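Local coordinates for protein angiotensin-converting enzyme (Anopheles gambiae, PDB 6S1Y) that probably acts as a zinc-dependent dipeptidyl carboxypeptidase of the angiotensin-converting enzyme family, here with a gamma-glutamyl glutamate ligand in its zinc-containing cleft, at residues Gly41-Glu46 with Asp320-Val325; Ser313-Pro318 with Val339-Cys344; Thr264-Glu269 with Val416-Phe421. One frame throughout, in Å; residues are numbered along the deposited sequence.

Contact 1: residues Gly41-Glu46 with Asp320-Val325. With NAG (2-acetamido-2-deoxy-beta-D-glucopyranose), chain B.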
ATOM      1  N   GLY A  41      -6.286   9.668  15.195  1.00 48.50           N
ATOM      2  CA  GLY A  41      -5.636   9.802  13.899  1.00 48.81           C
ATOM      3  C   GLY A  41      -5.737  11.202  13.338  1.00 48.52           C
ATOM      4  O   GLY A  41      -4.801  11.685  12.684  1.00 46.33           O
ATOM      5  N   SER A  42      -6.859  11.880  13.602  1.00 48.31           N
ATOM      6  CA  SER A  42      -7.144  13.222  13.108  1.00 49.85           C
ATOM      7  C   SER A  42      -6.592  14.313  14.000  1.00 48.82           C
ATOM      8  O   SER A  42      -6.563  15.479  13.594  1.00 49.13           O
ATOM      9  CB  SER A  42      -8.655  13.443  13.002  1.00 49.37           C
ATOM     10  OG  SER A  42      -9.257  12.362  12.325  1.00 51.91           O
ATOM     11  N   ASN A  43      -6.149  13.952  15.204  1.00 49.80           N
ATOM     12  CA  ASN A  43      -5.864  14.960  16.230  1.00 51.69           C
ATOM     13  C   ASN A  43      -5.043  14.247  17.324  1.00 51.00           C
ATOM     14  O   ASN A  43      -5.603  13.738  18.288  1.00 50.05           O
ATOM     15  CB  ASN A  43      -7.175  15.543  16.728  1.00 50.57           C
ATOM     16  CG  ASN A  43      -6.993  16.635  17.733  1.00 50.15           C
ATOM     17  OD1 ASN A  43      -5.911  17.171  17.878  1.00 50.94           O
ATOM     18  ND2 ASN A  43      -8.073  16.968  18.444  1.00 52.14           N
ATOM     19  N   LEU A  44      -3.721  14.221  17.128  1.00 52.39           N
ATOM     20  CA  LEU A  44      -2.848  13.421  17.994  1.00 53.61           C
ATOM     21  C   LEU A  44      -2.588  14.191  19.280  1.00 54.47           C
ATOM     22  O   LEU A  44      -1.650  14.984  19.373  1.00 58.46           O
ATOM     23  CB  LEU A  44      -1.518  13.102  17.325  1.00 56.03           C
ATOM     24  CG  LEU A  44      -1.423  12.221  16.093  1.00 53.89           C
ATOM     25  CD1 LEU A  44      -0.044  12.409  15.506  1.00 53.01           C
ATOM     26  CD2 LEU A  44      -1.662  10.762  16.412  1.00 52.15           C
ATOM     27  N   THR A  45      -3.420  13.953  20.278  1.00 53.25           N
ATOM     28  CA  THR A  45      -3.184  14.464  21.614  1.00 53.56           C
ATOM     29  C   THR A  45      -3.066  13.281  22.551  1.00 51.12           C
ATOM     30  O   THR A  45      -3.594  12.199  22.292  1.00 49.84           O
ATOM     31  CB  THR A  45      -4.316  15.379  22.101  1.00 53.79           C
ATOM     32  OG1 THR A  45      -5.524  14.611  22.221  1.00 52.46           O
ATOM     33  CG2 THR A  45      -4.516  16.529  21.138  1.00 50.64           C
ATOM     34  N   GLU A  46      -2.382  13.500  23.667  1.00 52.95           N
ATOM     35  CA  GLU A  46      -2.252  12.426  24.637  1.00 55.04           C
ATOM     36  C   GLU A  46      -3.615  12.064  25.197  1.00 52.58           C
ATOM     37  O   GLU A  46      -3.916  10.886  25.409  1.00 52.64           O
ATOM     38  CB  GLU A  46      -1.253  12.836  25.719  1.00 62.43           C
ATOM     39  CG  GLU A  46       0.189  12.808  25.169  1.00 65.98           C
ATOM     40  CD  GLU A  46       1.125  13.802  25.827  1.00 73.21           C
ATOM     41  OE1 GLU A  46       1.232  13.800  27.081  1.00 70.00           O
ATOM     42  OE2 GLU A  46       1.771  14.577  25.077  1.00 74.61           O
ATOM     43  N   ASP A 320      -4.633  24.516  11.047  1.00 61.96           N
ATOM     44  CA  ASP A 320      -4.702  25.025  12.411  1.00 59.81           C
ATOM     45  C   ASP A 320      -3.561  24.536  13.292  1.00 58.17           C
ATOM     46  O   ASP A 320      -3.602  24.732  14.507  1.00 59.52           O
ATOM     47  CB  ASP A 320      -6.048  24.647  13.039  1.00 57.25           C
ATOM     48  CG  ASP A 320      -6.231  23.144  13.163  1.00 59.80           C
ATOM     49  OD1 ASP A 320      -5.234  22.384  13.046  1.00 55.48           O
ATOM     50  OD2 ASP A 320      -7.388  22.720  13.370  1.00 61.38           O
ATOM     51  N   GLY A 321      -2.545  23.906  12.722  1.00 58.68           N
ATOM     52  CA  GLY A 321      -1.355  23.575  13.476  1.00 58.84           C
ATOM     53  C   GLY A 321      -1.468  22.372  14.383  1.00 56.25           C
ATOM     54  O   GLY A 321      -0.505  22.062  15.092  1.00 55.04           O
ATOM     55  N   ARG A 322      -2.602  21.686  14.390  1.00 54.02           N
ATOM     56  CA  ARG A 322      -2.719  20.444  15.138  1.00 55.80           C
ATOM     57  C   ARG A 322      -1.785  19.370  14.561  1.00 55.06           C
ATOM     58  O   ARG A 322      -1.444  19.370  13.375  1.00 56.06           O
ATOM     59  CB  ARG A 322      -4.155  19.936  15.080  1.00 52.68           C
ATOM     60  CG  ARG A 322      -4.481  19.313  13.733  1.00 54.38           C
ATOM     61  CD  ARG A 322      -5.818  18.607  13.751  1.00 53.23           C
ATOM     62  NE  ARG A 322      -6.887  19.498  13.356  1.00 53.66           N
ATOM     63  CZ  ARG A 322      -8.039  19.090  12.847  1.00 53.20           C
ATOM     64  NH1 ARG A 322      -8.969  19.981  12.536  1.00 55.90           N
ATOM     65  NH2 ARG A 322      -8.251  17.796  12.649  1.00 51.26           N
ATOM     66  N   ASP A 323      -1.412  18.418  15.403  1.00 53.49           N
ATOM     67  CA  ASP A 323      -0.675  17.255  14.936  1.00 54.23           C
ATOM     68  C   ASP A 323      -1.650  16.189  14.471  1.00 53.41           C
ATOM     69  O   ASP A 323      -2.747  16.043  15.020  1.00 52.86           O
ATOM     70  CB  ASP A 323       0.224  16.694  16.032  1.00 56.73           C
ATOM     71  CG  ASP A 323       1.462  17.534  16.242  1.00 59.78           C
ATOM     72  OD1 ASP A 323       2.220  17.755  15.260  1.00 60.10           O
ATOM     73  OD2 ASP A 323       1.656  17.985  17.384  1.00 62.72           O
ATOM     74  N   LEU A 324      -1.250  15.444  13.446  1.00 51.29           N
ATOM     75  CA  LEU A 324      -2.113  14.397  12.925  1.00 49.37           C
ATOM     76  C   LEU A 324      -1.286  13.452  12.082  1.00 48.27           C
ATOM     77  O   LEU A 324      -0.161  13.769  11.685  1.00 48.11           O
ATOM     78  CB  LEU A 324      -3.261  14.968  12.093  1.00 50.26           C
ATOM     79  CG  LEU A 324      -2.874  15.429  10.689  1.00 49.44           C
ATOM     80  CD1 LEU A 324      -4.081  15.307   9.772  1.00 48.40           C
ATOM     81  CD2 LEU A 324      -2.321  16.842  10.728  1.00 50.52           C
ATOM     82  N   VAL A 325      -1.865  12.280  11.828  1.00 48.52           N
ATOM     83  CA  VAL A 325      -1.333  11.340  10.846  1.00 47.56           C
ATOM     84  C   VAL A 325      -1.815  11.800   9.474  1.00 48.76           C
ATOM     85  O   VAL A 325      -3.010  11.722   9.169  1.00 45.80           O
ATOM     86  CB  VAL A 325      -1.785   9.905  11.131  1.00 47.56           C
ATOM     87  CG1 VAL A 325      -1.432   8.985   9.934  1.00 47.19           C
ATOM     88  CG2 VAL A 325      -1.177   9.403  12.425  1.00 48.89           C
TER
HETATM   89  C1  NAG B   1      -8.125  17.938  19.501  1.00 52.01           C
HETATM   90  C2  NAG B   1      -9.332  18.859  19.306  1.00 54.48           C
HETATM   91  C3  NAG B   1      -9.607  19.686  20.572  1.00 54.80           C
HETATM   92  C4  NAG B   1      -9.719  18.790  21.795  1.00 56.43           C
HETATM   93  C5  NAG B   1      -8.459  17.931  21.890  1.00 55.56           C
HETATM   94  C6  NAG B   1      -8.480  16.952  23.040  1.00 56.64           C
HETATM   95  C7  NAG B   1      -9.869  19.667  17.054  1.00 52.43           C
HETATM   96  C8  NAG B   1      -9.533  20.654  15.979  1.00 52.33           C
HETATM   97  N2  NAG B   1      -9.128  19.735  18.162  1.00 55.18           N
HETATM   98  O3  NAG B   1     -10.811  20.425  20.373  1.00 58.49           O
HETATM   99  O4  NAG B   1      -9.798  19.557  22.993  1.00 58.96           O
HETATM  100  O5  NAG B   1      -8.300  17.159  20.691  1.00 51.81           O
HETATM  101  O6  NAG B   1      -7.192  16.388  23.268  1.00 54.55           O
HETATM  102  O7  NAG B   1     -10.759  18.837  16.923  1.00 52.92           O
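Arg-322 reaches Ser-42 by a bent route: its CG sits between the backbone N and the carbonyl carbon (chi1 76°), and a second bend at chi3 turns the guanidinium back toward the end of helix 12-42. NH2 then meets Ser-42 O at 3.0 Å; the oxygen lies in the guanidinium plane, while the donor is tilted out of the carbonyl plane. This is an N-glycosylated helix exit pinned to an extended loop: residues 41-44 run along 322-325, and the sequon Asn-43, Leu-44, Thr-45 begins where the helix ends. Asp-320 holds the arginine twice: its OD1 accepts the backbone N of Arg-322 in an Asx turn, and its carboxylate meets NE and NH1 side-on in a salt bridge, NE to OD2 being 3.3 Å. The guanidinium is therefore held along two edges, and the acetamido methyl of the sugar, C8, lies over one of its faces.

Two backbone bonds tie the segments on either side of Asn-43, Val-325 N to Gly-41 O at 3.1 Å and Leu-44 N to Asp-323 O at 3.0 Å. Leu-44 points at the loop, its CD1 against the backbone of Leu-324 and its CD2 4.2 Å from Val-325 CG2; Ala-118 of helix 100-119 also touches this leucine. Asn-43 holds its CG anti to the backbone N (chi1 -177°), which carries the amide to the glycan, ND2 being joined to C1 of the sugar. Farther round the same sugar, Thr-45 OG1 and the sugar O6 share a hydrogen bond of 2.7 Å.

Contact 2: residues Ser313-Pro318 with Val339-Cys344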
ATOM      1  N   SER A 313     -15.232  13.522   6.084  1.00 49.25           N
ATOM      2  CA  SER A 313     -13.894  13.244   5.585  1.00 46.26           C
ATOM      3  C   SER A 313     -12.982  14.452   5.729  1.00 47.08           C
ATOM      4  O   SER A 313     -13.425  15.598   5.775  1.00 49.08           O
ATOM      5  CB  SER A 313     -13.926  12.811   4.121  1.00 46.72           C
ATOM      6  OG  SER A 313     -14.404  11.473   4.002  1.00 46.98           O
ATOM      7  N   ILE A 314     -11.685  14.168   5.834  1.00 47.42           N
ATOM      8  CA  ILE A 314     -10.627  15.175   5.851  1.00 44.93           C
ATOM      9  C   ILE A 314      -9.839  15.000   4.554  1.00 46.38           C
ATOM     10  O   ILE A 314      -9.084  14.024   4.412  1.00 46.41           O
ATOM     11  CB  ILE A 314      -9.724  15.004   7.081  1.00 44.98           C
ATOM     12  CG1 ILE A 314     -10.525  15.136   8.383  1.00 45.85           C
ATOM     13  CG2 ILE A 314      -8.594  16.002   7.046  1.00 46.87           C
ATOM     14  CD1 ILE A 314      -9.680  14.868   9.642  1.00 47.26           C
ATOM     15  N   LEU A 315      -9.978  15.944   3.621  1.00 44.32           N
ATOM     16  CA  LEU A 315      -9.416  15.816   2.279  1.00 44.46           C
ATOM     17  C   LEU A 315      -8.330  16.831   1.965  1.00 45.36           C
ATOM     18  O   LEU A 315      -7.821  16.830   0.843  1.00 46.70           O
ATOM     19  CB  LEU A 315     -10.518  15.959   1.219  1.00 46.25           C
ATOM     20  CG  LEU A 315     -11.815  15.201   1.474  1.00 46.12           C
ATOM     21  CD1 LEU A 315     -12.802  15.435   0.338  1.00 49.71           C
ATOM     22  CD2 LEU A 315     -11.559  13.723   1.618  1.00 46.52           C
ATOM     23  N   GLU A 316      -7.999  17.718   2.895  1.00 46.33           N
ATOM     24  CA  GLU A 316      -6.850  18.606   2.789  1.00 48.16           C
ATOM     25  C   GLU A 316      -6.159  18.564   4.143  1.00 48.49           C
ATOM     26  O   GLU A 316      -6.774  18.189   5.147  1.00 48.87           O
ATOM     27  CB  GLU A 316      -7.200  20.067   2.490  1.00 52.27           C
ATOM     28  CG  GLU A 316      -7.938  20.341   1.195  1.00 62.48           C
ATOM     29  CD  GLU A 316      -7.739  21.776   0.675  1.00 68.87           C
ATOM     30  OE1 GLU A 316      -7.237  22.648   1.429  1.00 76.89           O
ATOM     31  OE2 GLU A 316      -8.075  22.017  -0.503  1.00 68.49           O
ATOM     32  N   LYS A 317      -4.894  18.983   4.183  1.00 48.74           N
ATOM     33  CA  LYS A 317      -4.217  19.152   5.468  1.00 51.42           C
ATOM     34  C   LYS A 317      -4.853  20.319   6.217  1.00 51.18           C
ATOM     35  O   LYS A 317      -4.910  21.431   5.679  1.00 52.37           O
ATOM     36  CB  LYS A 317      -2.723  19.412   5.287  1.00 50.05           C
ATOM     37  CG  LYS A 317      -1.912  19.233   6.572  1.00 50.95           C
ATOM     38  CD  LYS A 317      -0.431  19.551   6.331  1.00 53.86           C
ATOM     39  CE  LYS A 317       0.405  19.458   7.600  1.00 53.69           C
ATOM     40  NZ  LYS A 317       1.805  19.941   7.362  1.00 57.93           N
ATOM     41  N   PRO A 318      -5.325  20.123   7.448  1.00 53.30           N
ATOM     42  CA  PRO A 318      -5.833  21.255   8.234  1.00 53.66           C
ATOM     43  C   PRO A 318      -4.777  22.328   8.407  1.00 55.80           C
ATOM     44  O   PRO A 318      -3.584  22.053   8.453  1.00 57.52           O
ATOM     45  CB  PRO A 318      -6.192  20.620   9.584  1.00 55.02           C
ATOM     46  CG  PRO A 318      -6.463  19.184   9.265  1.00 54.45           C
ATOM     47  CD  PRO A 318      -5.499  18.835   8.145  1.00 52.99           C
ATOM     48  N   VAL A 339     -18.393   6.250   6.021  1.00 50.69           N
ATOM     49  CA  VAL A 339     -17.114   5.883   5.434  1.00 48.52           C
ATOM     50  C   VAL A 339     -16.355   7.172   5.176  1.00 47.70           C
ATOM     51  O   VAL A 339     -16.949   8.173   4.749  1.00 47.49           O
ATOM     52  CB  VAL A 339     -17.299   5.059   4.137  1.00 48.74           C
ATOM     53  CG1 VAL A 339     -17.919   3.693   4.457  1.00 49.14           C
ATOM     54  CG2 VAL A 339     -18.153   5.809   3.125  1.00 48.78           C
ATOM     55  N   ARG A 340     -15.047   7.162   5.450  1.00 46.39           N
ATOM     56  CA  ARG A 340     -14.309   8.414   5.421  1.00 47.74           C
ATOM     57  C   ARG A 340     -12.874   8.212   4.955  1.00 46.90           C
ATOM     58  O   ARG A 340     -12.243   7.189   5.227  1.00 45.55           O
ATOM     59  CB  ARG A 340     -14.278   9.090   6.801  1.00 48.39           C
ATOM     60  CG  ARG A 340     -15.591   9.074   7.534  1.00 50.51           C
ATOM     61  CD  ARG A 340     -15.502   9.809   8.862  1.00 52.39           C
ATOM     62  NE  ARG A 340     -16.528   9.338   9.791  1.00 54.00           N
ATOM     63  CZ  ARG A 340     -16.632   9.730  11.054  1.00 53.01           C
ATOM     64  NH1 ARG A 340     -15.783  10.614  11.544  1.00 50.12           N
ATOM     65  NH2 ARG A 340     -17.586   9.225  11.824  1.00 54.00           N
ATOM     66  N   ILE A 341     -12.358   9.243   4.295  1.00 45.71           N
ATOM     67  CA  ILE A 341     -10.963   9.317   3.905  1.00 45.22           C
ATOM     68  C   ILE A 341     -10.322  10.461   4.665  1.00 44.56           C
ATOM     69  O   ILE A 341     -10.919  11.535   4.817  1.00 45.35           O
ATOM     70  CB  ILE A 341     -10.815   9.501   2.376  1.00 44.64           C
ATOM     71  CG1 ILE A 341     -11.118   8.172   1.683  1.00 45.31           C
ATOM     72  CG2 ILE A 341      -9.432  10.047   2.025  1.00 43.61           C
ATOM     73  CD1 ILE A 341     -11.175   8.237   0.146  1.00 44.77           C
ATOM     74  N   LYS A 342      -9.102  10.231   5.132  1.00 42.79           N
ATOM     75  CA  LYS A 342      -8.264  11.267   5.716  1.00 42.82           C
ATOM     76  C   LYS A 342      -7.015  11.326   4.844  1.00 44.71           C
ATOM     77  O   LYS A 342      -6.205  10.389   4.839  1.00 44.07           O
ATOM     78  CB  LYS A 342      -7.937  10.953   7.176  1.00 42.81           C
ATOM     79  CG  LYS A 342      -7.017  11.959   7.838  1.00 44.36           C
ATOM     80  CD  LYS A 342      -7.073  11.840   9.372  1.00 47.17           C
ATOM     81  CE  LYS A 342      -6.776  10.421   9.863  1.00 47.04           C
ATOM     82  NZ  LYS A 342      -5.338  10.069   9.765  1.00 47.83           N
ATOM     83  N   GLN A 343      -6.875  12.404   4.087  1.00 43.62           N
ATOM     84  CA  GLN A 343      -5.788  12.546   3.137  1.00 44.99           C
ATOM     85  C   GLN A 343      -5.356  13.997   3.088  1.00 45.80           C
ATOM     86  O   GLN A 343      -6.194  14.898   2.943  1.00 44.70           O
ATOM     87  CB  GLN A 343      -6.204  12.073   1.737  1.00 43.95           C
ATOM     88  CG  GLN A 343      -5.052  12.066   0.733  1.00 43.81           C
ATOM     89  CD  GLN A 343      -5.406  11.382  -0.577  1.00 43.76           C
ATOM     90  OE1 GLN A 343      -6.332  10.577  -0.650  1.00 42.17           O
ATOM     91  NE2 GLN A 343      -4.653  11.702  -1.628  1.00 46.72           N
ATOM     92  N   CYS A 344      -4.051  14.221   3.204  1.00 45.61           N
ATOM     93  CA  CYS A 344      -3.497  15.570   3.090  1.00 46.31           C
ATOM     94  C   CYS A 344      -3.184  15.840   1.617  1.00 45.77           C
ATOM     95  O   CYS A 344      -2.060  16.089   1.198  1.00 47.34           O
ATOM     96  CB  CYS A 344      -2.301  15.735   4.020  1.00 48.30           C
ATOM     97  SG  CYS A 344      -2.786  15.463   5.788  1.00 47.94           S
TER
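Ile-314 and Lys-342 lie side by side and point the same way, CD1 of the isoleucine 4.0 Å from CD of the lysine, as befits residues paired by a single parallel beta bridge. Their shared direction is toward helix 12-42, where both touch Trp-38 and Ser-42. Beneath them the backbone of Ile-314 bonds both ways, its N to Ile-341 O at 2.9 Å and its O to Gln-343 N at 2.8 Å. Residues 313-318 thus run beside strand 339-342, which pairs antiparallel with strand 329-332.

Ser-313 adds a third bond through its side chain: OG, anti to the carbonyl carbon (chi1 -75°), accepts Ile-341 N at 3.0 Å with a nearly straight N-H (166°), and it is also bonded to Phe-309 O of the preceding helix. Leu-315 starts away from the strand, but CD2 returns to within 4.3 Å of Ile-341 CG2, both side chains touching Phe-290. At the far end CB of Lys-317 packs on CB of Cys-344 at 3.9 Å. The chemistry implies a loop fixed to the strand by two backbone bonds and one to a serine hydroxyl, with apolar carbons packed beside them and a disulfide anchoring Cys-344 covalently to Cys-326.

Contact 3: residues Thr264-Glu269 with Val416-Phe421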
ATOM      1  N   THR A 264      14.391  11.064 -16.451  1.00 37.90           N
ATOM      2  CA  THR A 264      15.192   9.979 -16.996  1.00 38.25           C
ATOM      3  C   THR A 264      14.547   9.281 -18.190  1.00 37.41           C
ATOM      4  O   THR A 264      14.991   8.201 -18.570  1.00 37.03           O
ATOM      5  CB  THR A 264      15.494   8.948 -15.907  1.00 38.14           C
ATOM      6  OG1 THR A 264      14.259   8.394 -15.420  1.00 37.77           O
ATOM      7  CG2 THR A 264      16.257   9.582 -14.757  1.00 38.32           C
ATOM      8  N   THR A 265      13.566   9.907 -18.839  1.00 37.06           N
ATOM      9  CA  THR A 265      12.753   9.202 -19.810  1.00 35.41           C
ATOM     10  C   THR A 265      13.521   8.965 -21.107  1.00 36.03           C
ATOM     11  O   THR A 265      14.427   9.730 -21.469  1.00 38.52           O
ATOM     12  CB  THR A 265      11.460   9.982 -20.093  1.00 37.48           C
ATOM     13  OG1 THR A 265      10.507   9.133 -20.754  1.00 38.64           O
ATOM     14  CG2 THR A 265      11.700  11.219 -20.978  1.00 37.13           C
ATOM     15  N   PRO A 266      13.170   7.918 -21.843  1.00 37.17           N
ATOM     16  CA  PRO A 266      13.899   7.633 -23.092  1.00 37.21           C
ATOM     17  C   PRO A 266      13.851   8.752 -24.121  1.00 38.50           C
ATOM     18  O   PRO A 266      14.854   8.991 -24.807  1.00 37.27           O
ATOM     19  CB  PRO A 266      13.209   6.365 -23.601  1.00 36.85           C
ATOM     20  CG  PRO A 266      12.766   5.664 -22.372  1.00 35.99           C
ATOM     21  CD  PRO A 266      12.301   6.798 -21.443  1.00 37.01           C
ATOM     22  N   PHE A 267      12.719   9.439 -24.267  1.00 37.18           N
ATOM     23  CA  PHE A 267      12.501  10.379 -25.370  1.00 37.95           C
ATOM     24  C   PHE A 267      11.945  11.664 -24.774  1.00 39.91           C
ATOM     25  O   PHE A 267      10.743  11.958 -24.880  1.00 38.89           O
ATOM     26  CB  PHE A 267      11.597   9.754 -26.434  1.00 40.11           C
ATOM     27  CG  PHE A 267      12.193   8.496 -27.040  1.00 37.86           C
ATOM     28  CD1 PHE A 267      13.295   8.583 -27.866  1.00 38.56           C
ATOM     29  CD2 PHE A 267      11.684   7.256 -26.747  1.00 37.45           C
ATOM     30  CE1 PHE A 267      13.886   7.447 -28.397  1.00 40.88           C
ATOM     31  CE2 PHE A 267      12.256   6.105 -27.269  1.00 40.79           C
ATOM     32  CZ  PHE A 267      13.362   6.202 -28.104  1.00 40.88           C
ATOM     33  N   PRO A 268      12.806  12.454 -24.127  1.00 38.27           N
ATOM     34  CA  PRO A 268      12.325  13.629 -23.398  1.00 41.85           C
ATOM     35  C   PRO A 268      11.724  14.707 -24.278  1.00 44.31           C
ATOM     36  O   PRO A 268      10.969  15.540 -23.757  1.00 45.52           O
ATOM     37  CB  PRO A 268      13.586  14.148 -22.679  1.00 42.27           C
ATOM     38  CG  PRO A 268      14.752  13.504 -23.379  1.00 39.91           C
ATOM     39  CD  PRO A 268      14.237  12.188 -23.897  1.00 39.42           C
ATOM     40  N   GLU A 269      12.004  14.729 -25.578  1.00 41.83           N
ATOM     41  CA  GLU A 269      11.363  15.711 -26.442  1.00 44.07           C
ATOM     42  C   GLU A 269      10.184  15.123 -27.207  1.00 44.16           C
ATOM     43  O   GLU A 269       9.723  15.731 -28.169  1.00 42.94           O
ATOM     44  CB  GLU A 269      12.390  16.324 -27.389  1.00 42.99           C
ATOM     45  CG  GLU A 269      13.499  17.089 -26.652  1.00 46.23           C
ATOM     46  CD  GLU A 269      12.961  17.927 -25.473  1.00 51.72           C
ATOM     47  OE1 GLU A 269      12.008  18.697 -25.686  1.00 51.27           O
ATOM     48  OE2 GLU A 269      13.477  17.785 -24.325  1.00 55.21           O
ATOM     49  N   VAL A 416       6.580   7.787 -28.150  1.00 40.35           N
ATOM     50  CA  VAL A 416       5.587   8.150 -27.152  1.00 40.68           C
ATOM     51  C   VAL A 416       5.152   6.904 -26.390  1.00 39.84           C
ATOM     52  O   VAL A 416       5.000   6.925 -25.163  1.00 39.94           O
ATOM     53  CB  VAL A 416       4.403   8.880 -27.812  1.00 43.70           C
ATOM     54  CG1 VAL A 416       3.357   9.238 -26.779  1.00 43.53           C
ATOM     55  CG2 VAL A 416       4.898  10.133 -28.524  1.00 44.04           C
ATOM     56  N   LYS A 417       5.003   5.788 -27.089  1.00 37.94           N
ATOM     57  CA  LYS A 417       4.589   4.579 -26.388  1.00 42.93           C
ATOM     58  C   LYS A 417       5.677   4.071 -25.432  1.00 42.15           C
ATOM     59  O   LYS A 417       5.345   3.575 -24.342  1.00 40.45           O
ATOM     60  CB  LYS A 417       4.168   3.526 -27.400  1.00 45.91           C
ATOM     61  CG  LYS A 417       2.705   3.691 -27.782  1.00 56.22           C
ATOM     62  CD  LYS A 417       2.360   3.042 -29.113  1.00 64.91           C
ATOM     63  CE  LYS A 417       2.744   1.575 -29.164  1.00 67.90           C
ATOM     64  NZ  LYS A 417       2.013   0.875 -30.281  1.00 75.16           N
ATOM     65  N   ILE A 418       6.960   4.219 -25.785  1.00 38.82           N
ATOM     66  CA  ILE A 418       8.031   3.847 -24.859  1.00 40.79           C
ATOM     67  C   ILE A 418       8.016   4.762 -23.628  1.00 39.20           C
ATOM     68  O   ILE A 418       8.069   4.287 -22.490  1.00 39.24           O
ATOM     69  CB  ILE A 418       9.394   3.875 -25.582  1.00 39.35           C
ATOM     70  CG1 ILE A 418       9.419   2.886 -26.768  1.00 40.70           C
ATOM     71  CG2 ILE A 418      10.519   3.538 -24.635  1.00 40.38           C
ATOM     72  CD1 ILE A 418       9.193   1.439 -26.388  1.00 43.54           C
ATOM     73  N   ASN A 419       7.923   6.087 -23.830  1.00 36.96           N
ATOM     74  CA  ASN A 419       7.810   6.991 -22.689  1.00 39.34           C
ATOM     75  C   ASN A 419       6.683   6.556 -21.757  1.00 39.65           C
ATOM     76  O   ASN A 419       6.810   6.638 -20.525  1.00 39.98           O
ATOM     77  CB  ASN A 419       7.542   8.436 -23.116  1.00 37.95           C
ATOM     78  CG  ASN A 419       8.770   9.144 -23.643  1.00 39.19           C
ATOM     79  OD1 ASN A 419       9.903   8.723 -23.394  1.00 37.68           O
ATOM     80  ND2 ASN A 419       8.558  10.237 -24.374  1.00 38.39           N
ATOM     81  N   GLN A 420       5.566   6.109 -22.334  1.00 39.89           N
ATOM     82  CA  GLN A 420       4.420   5.660 -21.553  1.00 41.12           C
ATOM     83  C   GLN A 420       4.730   4.376 -20.799  1.00 40.43           C
ATOM     84  O   GLN A 420       4.524   4.295 -19.581  1.00 41.84           O
ATOM     85  CB  GLN A 420       3.222   5.463 -22.491  1.00 44.82           C
ATOM     86  CG  GLN A 420       1.971   4.896 -21.824  1.00 47.26           C
ATOM     87  CD  GLN A 420       0.938   4.400 -22.832  1.00 52.85           C
ATOM     88  OE1 GLN A 420       1.024   4.674 -24.039  1.00 51.86           O
ATOM     89  NE2 GLN A 420      -0.043   3.657 -22.338  1.00 55.74           N
ATOM     90  N   PHE A 421       5.228   3.355 -21.505  1.00 39.39           N
ATOM     91  CA  PHE A 421       5.604   2.102 -20.845  1.00 39.18           C
ATOM     92  C   PHE A 421       6.648   2.347 -19.756  1.00 37.93           C
ATOM     93  O   PHE A 421       6.627   1.714 -18.689  1.00 37.05           O
ATOM     94  CB  PHE A 421       6.169   1.104 -21.869  1.00 40.18           C
ATOM     95  CG  PHE A 421       5.230   0.749 -22.996  1.00 41.77           C
ATOM     96  CD1 PHE A 421       3.849   0.864 -22.864  1.00 46.65           C
ATOM     97  CD2 PHE A 421       5.741   0.302 -24.206  1.00 44.05           C
ATOM     98  CE1 PHE A 421       2.985   0.542 -23.942  1.00 48.28           C
ATOM     99  CE2 PHE A 421       4.897  -0.031 -25.283  1.00 45.66           C
ATOM    100  CZ  PHE A 421       3.521   0.082 -25.148  1.00 47.17           C
TER
HETATM  101  O   HOH W   1       7.953   8.623 -19.345  1.00 39.45           O
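Asn-419 turns its carboxamide into the bend of residues 265-267 and is bonded there at both ends. OD1 takes two donors from different directions: Phe-267 N comes in the carbonyl plane on a lone pair at 3.0 Å, whereas Thr-265 OG1, 2.7 Å away, sits above that plane. Having its OG1 anti to the backbone N (chi1 -164°) brings the threonine hydroxyl there. The other end, ND2, donates to Phe-267 O at 2.8 Å, with the oxygen close to the amide plane, and also to Lys-271 O farther along the loop. With four bonds counted, the buried amide is fixed in its rotation. One water closes the polar side, giving hydrogen bonds to Thr-265 OG1 and, at 2.6 Å, to Asn-419 O; the hydroxyl so joins side chain, water and helix backbone.

The apolar part has no directional bonds and leads toward solvent. Pro-266 lays CG 3.8 Å from Ile-418 CG2, and Trp-582 of helix 577-590 touches both residues. Phe-267 meets the isoleucine with its rim: CB of Ile-418 stands at the edge of the ring, 4.0 Å from CE2, and the phenylalanine stays partly exposed. Beyond it the chain passes through Pro-268 and Glu-269 to the surface, and neither of these reaches the helix. The ring and the asparagine amide are inclined by 50°. The arrangement is that of a loop moored to helix 414-429 by an asparagine that mimics a backbone peptide, at the periphery of this largely helical metallopeptidase fold.

Overall arrangement
Contacts 1 and 2 are neighbours, their centres about 13 Å apart, and they share the loop between helix 307-312 and strand 329-332. Lys-342 of contact 2 joins them: its NZ lies 2.9 Å from Val-325 O of contact 1, a probable hydrogen bond. Both lie close to the ligand pocket. The side chains of Val-325 and Lys-342 come, at their nearest atoms, within about 6 and 7 Å of the bound gamma-glutamyl ligand, and Ile-341 touches Glu-358 of the zinc-binding HExxH helix. Contact 1 also carries a surface glycan. Contact 3 touches neither, its nearest atoms about 30 Å from contact 1 and 21 Å from contact 2. In sequence, its segments enclose contact 2.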